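Local structure of putative oxidoreductase (Yersinia pestis, 3KUX) at residues R159-Q169 with L205-D213; Y17-L26 with E259-L268. The protein probably catalyses an NAD(P)-dependent oxidation or reduction, its N-terminal Rossmann domain holding the dinucleotide. All coordinates share one frame; numbering follows the deposited sequence.

Contact 1: R159-Q169 with L205-D213; sequences RPEIRQRWREQ and LRPGSQSVD
The carbonyl O of Arg159 accepts a 2.8 Å hydrogen bond from NH1 of Arg206; NH1 lies nearly in line with the C=O (167°), while the oxygen is tilted 18° out of the guanidinium plane. Arg206 runs out straight, with CG opposite the backbone N (chi1 177°), until a bend at chi3 turns its end toward Ser209. The bond from NE of Arg206 to Ser209 OG, 2.7 Å, lies in the guanidinium plane, and a weak one from NH2 joins the same oxygen. Ser209 OG in turn donates to the anti lone pair of Asp213 OD2 at 2.7 Å, and this carboxylate oxygen also takes the backbone N of Arg206. This chain of bonds helps hold the guanidinium in its rotation. Over one guanidinium face lies CA of Ile162, the centre of an inverse gamma turn, whose CG2 lies against Gly208 O of the type II turn Arg206-Ser209. Farther along, Ser211 OG approaches the backbone of Glu168, in a poorly ordered part of the loop. The contact joins two surface loops of the C-terminal domain: residues 159-169, between strand 148-156 and helix 176-192, and residues 205-213, connecting strands 197-203 and 214-221.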
loop_
_atom_site.group_PDB
_atom_site.type_symbol
_atom_site.label_atom_id
_atom_site.label_comp_id
_atom_site.label_asym_id
_atom_site.label_seq_id
_atom_site.Cartn_x
_atom_site.Cartn_y
_atom_site.Cartn_z
ATOM N N ARG A 159 6.108 -20.168 3.058
ATOM C CA ARG A 159 5.174 -21.009 2.320
ATOM C C ARG A 159 5.909 -21.819 1.262
ATOM O O ARG A 159 6.054 -21.378 0.124
ATOM C CB ARG A 159 4.031 -20.194 1.708
ATOM C CG ARG A 159 4.456 -18.975 0.924
ATOM C CD ARG A 159 3.388 -17.908 1.030
ATOM N NE ARG A 159 3.168 -17.549 2.427
ATOM C CZ ARG A 159 2.048 -17.015 2.899
ATOM N NH1 ARG A 159 1.030 -16.777 2.081
ATOM N NH2 ARG A 159 1.943 -16.723 4.192
ATOM N N PRO A 160 6.380 -23.015 1.647
ATOM C CA PRO A 160 7.134 -23.906 0.775
ATOM C C PRO A 160 6.235 -24.551 -0.272
ATOM O O PRO A 160 6.717 -24.987 -1.319
ATOM C CB PRO A 160 7.651 -24.967 1.742
ATOM C CG PRO A 160 6.604 -25.039 2.782
ATOM C CD PRO A 160 6.121 -23.625 2.962
ATOM N N GLU A 161 4.937 -24.603 0.016
ATOM C CA GLU A 161 3.968 -25.196 -0.895
ATOM C C GLU A 161 3.560 -24.208 -1.984
ATOM O O GLU A 161 3.108 -23.098 -1.696
ATOM C CB GLU A 161 2.735 -25.692 -0.128
ATOM C CG GLU A 161 1.809 -24.584 0.385
ATOM C CD GLU A 161 2.341 -23.882 1.628
ATOM O OE1 GLU A 161 2.663 -24.574 2.620
ATOM O OE2 GLU A 161 2.422 -22.633 1.617
ATOM N N ILE A 162 3.685 -24.614 -3.243
ATOM C CA ILE A 162 3.398 -23.749 -4.381
ATOM C C ILE A 162 1.945 -23.693 -4.770
ATOM O O ILE A 162 1.540 -24.343 -5.732
ATOM C CB ILE A 162 4.147 -24.240 -5.625
ATOM C CG1 ILE A 162 5.501 -24.842 -5.244
ATOM C CG2 ILE A 162 4.293 -23.129 -6.626
ATOM C CD1 ILE A 162 6.007 -25.875 -6.236
ATOM N N ARG A 163 1.095 -23.207 -3.930
ATOM C CA ARG A 163 -0.291 -22.952 -4.293
ATOM C C ARG A 163 -0.951 -21.629 -3.924
ATOM O O ARG A 163 -2.178 -21.513 -3.944
ATOM C CB ARG A 163 -0.980 -24.149 -3.678
ATOM C CG ARG A 163 -0.818 -24.258 -2.181
ATOM C CD ARG A 163 -1.583 -25.464 -1.678
ATOM N NE ARG A 163 -2.908 -25.539 -2.289
ATOM C CZ ARG A 163 -3.723 -26.582 -2.191
ATOM N NH1 ARG A 163 -4.902 -26.549 -2.787
ATOM N NH2 ARG A 163 -3.361 -27.656 -1.506
ATOM N N GLN A 164 -0.157 -20.650 -3.512
ATOM C CA GLN A 164 -0.666 -19.402 -2.950
ATOM C C GLN A 164 -1.232 -18.422 -3.982
ATOM O O GLN A 164 -2.449 -18.276 -4.116
ATOM C CB GLN A 164 0.440 -18.715 -2.137
ATOM C CG GLN A 164 0.944 -19.518 -0.943
ATOM C CD GLN A 164 -0.067 -19.594 0.190
ATOM O OE1 GLN A 164 -1.223 -19.197 0.040
ATOM N NE2 GLN A 164 0.369 -20.109 1.336
ATOM N N ARG A 165 -0.333 -17.763 -4.709
ATOM C CA ARG A 165 -0.689 -16.628 -5.562
ATOM C C ARG A 165 -0.821 -16.964 -7.055
ATOM O O ARG A 165 0.158 -16.919 -7.801
ATOM C CB ARG A 165 0.324 -15.492 -5.352
ATOM C CG ARG A 165 0.449 -14.508 -6.507
ATOM C CD ARG A 165 -0.710 -13.529 -6.558
ATOM N NE ARG A 165 -0.608 -12.648 -7.720
ATOM C CZ ARG A 165 -1.544 -11.778 -8.087
ATOM N NH1 ARG A 165 -2.661 -11.664 -7.383
ATOM N NH2 ARG A 165 -1.360 -11.022 -9.160
ATOM N N TRP A 166 -2.037 -17.302 -7.475
ATOM C CA TRP A 166 -2.364 -17.412 -8.896
ATOM C C TRP A 166 -2.934 -16.071 -9.350
ATOM O O TRP A 166 -3.781 -15.496 -8.666
ATOM C CB TRP A 166 -3.393 -18.523 -9.133
ATOM C CG TRP A 166 -2.821 -19.915 -9.140
ATOM C CD1 TRP A 166 -2.558 -20.701 -8.055
ATOM C CD2 TRP A 166 -2.458 -20.689 -10.292
ATOM N NE1 TRP A 166 -2.046 -21.911 -8.458
ATOM C CE2 TRP A 166 -1.975 -21.929 -9.827
ATOM C CE3 TRP A 166 -2.491 -20.452 -11.670
ATOM C CZ2 TRP A 166 -1.528 -22.928 -10.691
ATOM C CZ3 TRP A 166 -2.046 -21.445 -12.527
ATOM C CH2 TRP A 166 -1.572 -22.668 -12.033
ATOM N N ARG A 167 -2.487 -15.569 -10.500
ATOM C CA ARG A 167 -1.559 -16.271 -11.378
ATOM C C ARG A 167 -0.279 -15.460 -11.603
ATOM O O ARG A 167 -0.338 -14.261 -11.874
ATOM C CB ARG A 167 -2.244 -16.551 -12.717
ATOM C CG ARG A 167 -1.375 -17.231 -13.752
ATOM C CD ARG A 167 -2.134 -17.375 -15.057
ATOM N NE ARG A 167 -1.455 -18.261 -15.996
ATOM C CZ ARG A 167 -1.985 -18.679 -17.140
ATOM N NH1 ARG A 167 -3.204 -18.291 -17.485
ATOM N NH2 ARG A 167 -1.298 -19.486 -17.937
ATOM N N GLU A 168 0.869 -16.127 -11.491
ATOM C CA GLU A 168 2.180 -15.501 -11.712
ATOM C C GLU A 168 2.450 -14.291 -10.811
ATOM O O GLU A 168 2.388 -14.392 -9.584
ATOM C CB GLU A 168 2.375 -15.129 -13.190
ATOM C CG GLU A 168 1.310 -14.197 -13.759
ATOM C CD GLU A 168 1.658 -13.674 -15.140
ATOM O OE1 GLU A 168 2.862 -13.558 -15.454
ATOM O OE2 GLU A 168 0.724 -13.374 -15.911
ATOM N N GLN A 169 2.760 -13.153 -11.426
ATOM C CA GLN A 169 3.068 -11.928 -10.690
ATOM C C GLN A 169 1.968 -11.564 -9.696
ATOM O O GLN A 169 2.237 -10.995 -8.637
ATOM C CB GLN A 169 3.307 -10.767 -11.660
ATOM C CG GLN A 169 2.111 -10.417 -12.531
ATOM C CD GLN A 169 2.455 -9.417 -13.618
ATOM O OE1 GLN A 169 3.600 -9.332 -14.060
ATOM N NE2 GLN A 169 1.460 -8.656 -14.056
ATOM N N LEU A 205 13.993 -19.163 -5.215
ATOM C CA LEU A 205 14.685 -20.066 -4.308
ATOM C C LEU A 205 13.849 -21.287 -3.966
ATOM O O LEU A 205 14.387 -22.311 -3.538
ATOM C CB LEU A 205 15.077 -19.329 -3.029
ATOM C CG LEU A 205 16.409 -18.581 -3.056
ATOM C CD1 LEU A 205 16.790 -18.191 -4.471
ATOM C CD2 LEU A 205 16.356 -17.369 -2.127
ATOM N N ARG A 206 12.537 -21.178 -4.153
ATOM C CA ARG A 206 11.637 -22.296 -3.888
ATOM C C ARG A 206 11.474 -23.202 -5.102
ATOM O O ARG A 206 11.024 -22.752 -6.155
ATOM C CB ARG A 206 10.271 -21.787 -3.446
ATOM C CG ARG A 206 9.263 -22.894 -3.216
ATOM C CD ARG A 206 7.920 -22.327 -2.839
ATOM N NE ARG A 206 7.522 -21.290 -3.782
ATOM C CZ ARG A 206 6.503 -20.460 -3.597
ATOM N NH1 ARG A 206 5.768 -20.543 -2.498
ATOM N NH2 ARG A 206 6.223 -19.543 -4.511
ATOM N N PRO A 207 11.842 -24.487 -4.961
ATOM C CA PRO A 207 11.594 -25.456 -6.031
ATOM C C PRO A 207 10.107 -25.491 -6.352
ATOM O O PRO A 207 9.289 -25.679 -5.450
ATOM C CB PRO A 207 12.025 -26.788 -5.410
ATOM C CG PRO A 207 13.007 -26.412 -4.349
ATOM C CD PRO A 207 12.518 -25.099 -3.802
ATOM N N GLY A 208 9.758 -25.289 -7.617
ATOM C CA GLY A 208 8.357 -25.287 -8.019
ATOM C C GLY A 208 7.773 -23.898 -8.206
ATOM O O GLY A 208 6.683 -23.750 -8.758
ATOM N N SER A 209 8.490 -22.875 -7.742
ATOM C CA SER A 209 8.065 -21.494 -7.963
ATOM C C SER A 209 7.960 -21.213 -9.459
ATOM O O SER A 209 8.756 -21.722 -10.253
ATOM C CB SER A 209 9.040 -20.507 -7.316
ATOM O OG SER A 209 8.821 -20.401 -5.919
ATOM N N GLN A 210 6.973 -20.409 -9.841
ATOM C CA GLN A 210 6.793 -20.041 -11.244
ATOM C C GLN A 210 7.177 -18.583 -11.483
ATOM O O GLN A 210 7.510 -18.192 -12.603
ATOM C CB GLN A 210 5.351 -20.301 -11.693
ATOM C CG GLN A 210 5.002 -21.781 -11.865
ATOM C CD GLN A 210 5.843 -22.463 -12.936
ATOM O OE1 GLN A 210 6.238 -21.840 -13.926
ATOM N NE2 GLN A 210 6.120 -23.750 -12.741
ATOM N N SER A 211 7.137 -17.791 -10.416
ATOM C CA SER A 211 7.477 -16.377 -10.486
ATOM C C SER A 211 8.558 -16.067 -9.466
ATOM O O SER A 211 8.946 -16.931 -8.681
ATOM C CB SER A 211 6.250 -15.534 -10.177
ATOM O OG SER A 211 5.067 -16.285 -10.383
ATOM N N VAL A 212 9.042 -14.830 -9.474
ATOM C CA VAL A 212 10.011 -14.402 -8.478
ATOM C C VAL A 212 9.455 -14.691 -7.085
ATOM O O VAL A 212 8.318 -14.329 -6.778
ATOM C CB VAL A 212 10.332 -12.901 -8.609
ATOM C CG1 VAL A 212 11.322 -12.472 -7.537
ATOM C CG2 VAL A 212 10.876 -12.596 -9.996
ATOM N N ASP A 213 10.251 -15.360 -6.254
ATOM C CA ASP A 213 9.828 -15.715 -4.905
ATOM C C ASP A 213 10.829 -15.202 -3.879
ATOM O O ASP A 213 10.809 -15.615 -2.723
ATOM C CB ASP A 213 9.674 -17.233 -4.768
ATOM C CG ASP A 213 11.015 -17.961 -4.766
ATOM O OD1 ASP A 213 12.038 -17.330 -4.428
ATOM O OD2 ASP A 213 11.047 -19.169 -5.096
#

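Contact 2: Y17-L26 with E259-L268; sequences YASKTFHAPL and EDRLKAGERL
Helix 17-26 and the short helix 259-263 cross almost at right angles (97°), their axes 8.9 Å apart, with Thr21 and Lys263 nearest in the backbone. The first follows strand 8-13 in the Rossmann fold; the second belongs to the C-terminal domain, so the crossing joins the two domains. Leu262 points into helix 17-26 and spreads its branches: CD1 lies 4.1 Å from Phe22 CD1, CD2 equally far from Pro25 CB. Leu262 CB sits 3.3 Å from Thr21 O, the carbonyl that Pro25, having no N-H, cannot bond, and the helix kinks there. Beyond the Schellman motif at Gly265 the chain returns to bring Leu268 CD2 within 4.0 Å of Leu26 CD2; both leucines also touch Pro303 of helix 303-313. Glu259, its CG anti to the backbone N (chi1 -170°) and extended beyond, reaches between Tyr17 and Phe22. Glu259 OE2 lies at the edge of the Phe22 ring, 3.4 Å from Phe22 CZ, and accepts a weak hydrogen bond from Tyr17 OH, against which CG and CD of Lys263 also lie. Thr21 OG1 stands over the centre of the Tyr17 ring, 3.4 Å above its plane, and donates to Tyr17 O at 2.7 Å.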
loop_
_atom_site.group_PDB
_atom_site.type_symbol
_atom_site.label_atom_id
_atom_site.label_comp_id
_atom_site.label_asym_id
_atom_site.label_seq_id
_atom_site.Cartn_x
_atom_site.Cartn_y
_atom_site.Cartn_z
ATOM N N TYR A 17 -10.665 -10.374 -3.938
ATOM C CA TYR A 17 -10.112 -10.448 -2.594
ATOM C C TYR A 17 -9.932 -9.056 -1.979
ATOM O O TYR A 17 -10.093 -8.872 -0.769
ATOM C CB TYR A 17 -8.777 -11.191 -2.609
ATOM C CG TYR A 17 -8.066 -11.146 -1.283
ATOM C CD1 TYR A 17 -8.306 -12.111 -0.312
ATOM C CD2 TYR A 17 -7.167 -10.126 -0.991
ATOM C CE1 TYR A 17 -7.663 -12.068 0.913
ATOM C CE2 TYR A 17 -6.517 -10.074 0.230
ATOM C CZ TYR A 17 -6.769 -11.047 1.178
ATOM O OH TYR A 17 -6.124 -11.000 2.390
ATOM N N ALA A 18 -9.599 -8.081 -2.819
ATOM C CA ALA A 18 -9.362 -6.722 -2.348
ATOM C C ALA A 18 -10.655 -5.996 -1.968
ATOM O O ALA A 18 -10.715 -5.340 -0.930
ATOM C CB ALA A 18 -8.579 -5.927 -3.380
ATOM N N SER A 19 -11.683 -6.111 -2.805
ATOM C CA SER A 19 -12.960 -5.450 -2.534
ATOM C C SER A 19 -13.590 -6.008 -1.268
ATOM O O SER A 19 -14.090 -5.271 -0.410
ATOM C CB SER A 19 -13.919 -5.644 -3.705
ATOM O OG SER A 19 -13.502 -4.896 -4.829
ATOM N N LYS A 20 -13.553 -7.331 -1.175
ATOM C CA LYS A 20 -14.084 -8.080 -0.054
ATOM C C LYS A 20 -13.332 -7.754 1.235
ATOM O O LYS A 20 -13.939 -7.516 2.281
ATOM C CB LYS A 20 -13.972 -9.572 -0.384
ATOM C CG LYS A 20 -13.852 -10.511 0.801
ATOM C CD LYS A 20 -15.078 -11.405 0.939
ATOM C CE LYS A 20 -14.760 -12.643 1.773
ATOM N NZ LYS A 20 -14.240 -12.287 3.132
ATOM N N THR A 21 -12.007 -7.725 1.147
ATOM C CA THR A 21 -11.163 -7.620 2.330
ATOM C C THR A 21 -10.912 -6.180 2.781
ATOM O O THR A 21 -10.971 -5.877 3.970
ATOM C CB THR A 21 -9.816 -8.338 2.112
ATOM O OG1 THR A 21 -10.056 -9.707 1.766
ATOM C CG2 THR A 21 -8.971 -8.291 3.369
ATOM N N PHE A 22 -10.635 -5.291 1.837
ATOM C CA PHE A 22 -10.262 -3.928 2.188
ATOM C C PHE A 22 -11.333 -2.907 1.846
ATOM O O PHE A 22 -11.935 -2.296 2.730
ATOM C CB PHE A 22 -8.961 -3.533 1.492
ATOM C CG PHE A 22 -7.776 -4.358 1.900
ATOM C CD1 PHE A 22 -7.122 -4.112 3.099
ATOM C CD2 PHE A 22 -7.308 -5.377 1.082
ATOM C CE1 PHE A 22 -6.023 -4.871 3.479
ATOM C CE2 PHE A 22 -6.213 -6.141 1.459
ATOM C CZ PHE A 22 -5.570 -5.887 2.659
ATOM N N HIS A 23 -11.569 -2.723 0.556
ATOM C CA HIS A 23 -12.371 -1.599 0.085
ATOM C C HIS A 23 -13.795 -1.531 0.636
ATOM O O HIS A 23 -14.221 -0.489 1.134
ATOM C CB HIS A 23 -12.319 -1.535 -1.435
ATOM C CG HIS A 23 -10.921 -1.527 -1.961
ATOM N ND1 HIS A 23 -10.066 -0.465 -1.765
ATOM C CD2 HIS A 23 -10.210 -2.466 -2.629
ATOM C CE1 HIS A 23 -8.894 -0.739 -2.313
ATOM N NE2 HIS A 23 -8.955 -1.947 -2.844
ATOM N N ALA A 24 -14.533 -2.633 0.555
ATOM C CA ALA A 24 -15.893 -2.638 1.087
ATOM C C ALA A 24 -15.891 -2.300 2.578
ATOM O O ALA A 24 -16.422 -1.271 2.984
ATOM C CB ALA A 24 -16.579 -3.977 0.831
ATOM N N PRO A 25 -15.272 -3.163 3.395
ATOM C CA PRO A 25 -15.278 -2.979 4.841
ATOM C C PRO A 25 -14.807 -1.594 5.257
ATOM O O PRO A 25 -15.351 -1.022 6.196
ATOM C CB PRO A 25 -14.285 -4.034 5.329
ATOM C CG PRO A 25 -14.296 -5.076 4.275
ATOM C CD PRO A 25 -14.495 -4.345 2.988
ATOM N N LEU A 26 -13.806 -1.060 4.561
ATOM C CA LEU A 26 -13.194 0.218 4.940
ATOM C C LEU A 26 -14.013 1.437 4.518
ATOM O O LEU A 26 -14.105 2.413 5.264
ATOM C CB LEU A 26 -11.769 0.319 4.392
ATOM C CG LEU A 26 -10.695 -0.431 5.184
ATOM C CD1 LEU A 26 -9.373 -0.424 4.438
ATOM C CD2 LEU A 26 -10.526 0.167 6.576
ATOM N N GLU A 259 -5.030 -6.718 8.290
ATOM C CA GLU A 259 -5.410 -7.559 7.160
ATOM C C GLU A 259 -6.121 -8.842 7.600
ATOM O O GLU A 259 -7.163 -9.199 7.050
ATOM C CB GLU A 259 -4.202 -7.894 6.289
ATOM C CG GLU A 259 -4.586 -8.552 4.970
ATOM C CD GLU A 259 -3.423 -8.674 3.997
ATOM O OE1 GLU A 259 -2.252 -8.680 4.445
ATOM O OE2 GLU A 259 -3.690 -8.768 2.777
ATOM N N ASP A 260 -5.558 -9.527 8.591
ATOM C CA ASP A 260 -6.146 -10.764 9.090
ATOM C C ASP A 260 -7.551 -10.548 9.639
ATOM O O ASP A 260 -8.473 -11.303 9.329
ATOM C CB ASP A 260 -5.251 -11.401 10.160
ATOM C CG ASP A 260 -4.063 -12.144 9.563
ATOM O OD1 ASP A 260 -4.264 -12.921 8.602
ATOM O OD2 ASP A 260 -2.930 -11.958 10.054
ATOM N N ARG A 261 -7.712 -9.507 10.448
ATOM C CA ARG A 261 -8.994 -9.235 11.082
ATOM C C ARG A 261 -10.062 -8.831 10.068
ATOM O O ARG A 261 -11.246 -9.116 10.257
ATOM C CB ARG A 261 -8.837 -8.189 12.185
ATOM C CG ARG A 261 -8.060 -8.707 13.391
ATOM C CD ARG A 261 -7.800 -7.609 14.410
ATOM N NE ARG A 261 -9.036 -7.007 14.907
ATOM C CZ ARG A 261 -9.075 -6.028 15.803
ATOM N NH1 ARG A 261 -7.950 -5.537 16.300
ATOM N NH2 ARG A 261 -10.237 -5.538 16.202
ATOM N N LEU A 262 -9.646 -8.181 8.986
ATOM C CA LEU A 262 -10.582 -7.849 7.916
ATOM C C LEU A 262 -10.958 -9.116 7.167
ATOM O O LEU A 262 -12.136 -9.374 6.927
ATOM C CB LEU A 262 -9.997 -6.800 6.967
ATOM C CG LEU A 262 -9.855 -5.393 7.564
ATOM C CD1 LEU A 262 -9.143 -4.441 6.605
ATOM C CD2 LEU A 262 -11.216 -4.842 7.975
ATOM N N LYS A 263 -9.950 -9.909 6.808
ATOM C CA LYS A 263 -10.166 -11.237 6.237
ATOM C C LYS A 263 -11.209 -12.013 7.033
ATOM O O LYS A 263 -12.098 -12.648 6.460
ATOM C CB LYS A 263 -8.859 -12.036 6.219
ATOM C CG LYS A 263 -8.071 -11.940 4.923
ATOM C CD LYS A 263 -6.600 -12.279 5.138
ATOM C CE LYS A 263 -6.425 -13.617 5.846
ATOM N NZ LYS A 263 -6.993 -14.744 5.058
ATOM N N ALA A 264 -11.089 -11.960 8.356
ATOM C CA ALA A 264 -11.976 -12.714 9.234
ATOM C C ALA A 264 -13.390 -12.135 9.267
ATOM O O ALA A 264 -14.286 -12.706 9.890
ATOM C CB ALA A 264 -11.391 -12.807 10.643
ATOM N N GLY A 265 -13.586 -11.003 8.595
ATOM C CA GLY A 265 -14.922 -10.429 8.427
ATOM C C GLY A 265 -15.309 -9.337 9.411
ATOM O O GLY A 265 -16.450 -8.872 9.412
ATOM N N GLU A 266 -14.363 -8.923 10.251
ATOM C CA GLU A 266 -14.626 -7.888 11.246
ATOM C C GLU A 266 -15.068 -6.590 10.591
ATOM O O GLU A 266 -14.550 -6.210 9.546
ATOM C CB GLU A 266 -13.395 -7.634 12.115
ATOM C CG GLU A 266 -12.987 -8.814 12.981
ATOM C CD GLU A 266 -12.119 -8.395 14.147
ATOM O OE1 GLU A 266 -12.199 -7.214 14.544
ATOM O OE2 GLU A 266 -11.361 -9.241 14.671
ATOM N N ARG A 267 -16.030 -5.920 11.218
ATOM C CA ARG A 267 -16.570 -4.665 10.714
ATOM C C ARG A 267 -16.120 -3.501 11.600
ATOM O O ARG A 267 -15.903 -3.673 12.802
ATOM C CB ARG A 267 -18.101 -4.722 10.692
ATOM C CG ARG A 267 -18.690 -5.968 10.051
ATOM C CD ARG A 267 -18.883 -5.794 8.550
ATOM N NE ARG A 267 -19.613 -6.909 7.942
ATOM C CZ ARG A 267 -20.939 -6.970 7.826
ATOM N NH1 ARG A 267 -21.697 -5.981 8.284
ATOM N NH2 ARG A 267 -21.510 -8.022 7.254
ATOM N N LEU A 268 -15.975 -2.320 11.006
ATOM C CA LEU A 268 -15.688 -1.118 11.781
ATOM C C LEU A 268 -16.978 -0.595 12.412
ATOM O O LEU A 268 -18.063 -0.803 11.866
ATOM C CB LEU A 268 -15.058 -0.042 10.895
ATOM C CG LEU A 268 -13.551 -0.099 10.613
ATOM C CD1 LEU A 268 -13.092 -1.498 10.232
ATOM C CD2 LEU A 268 -13.185 0.910 9.531
#

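How the contacts relate
From the N terminus the chain forms strand 8-13 and enters helix 17-28, the first partner of contact 2. It then completes the parallel Rossmann sheet and passes into the C-terminal domain, where strand 148-156 leads to the loop 159-169. After helix 176-192 and strand 197-203, the loop 205-213 closes contact 1, the shorter of the two closures, between loops that leave strands 148-156 and 197-203 of the large mixed sheet. Only after several more strands does helix 258-263 come back to helix 17-28 and close contact 2. Contact 1 is therefore nested within the much longer loop of contact 2. Their centres lie about 24 Å apart and the two contacts do not touch: one ties loops within a domain, the other joins the two domains.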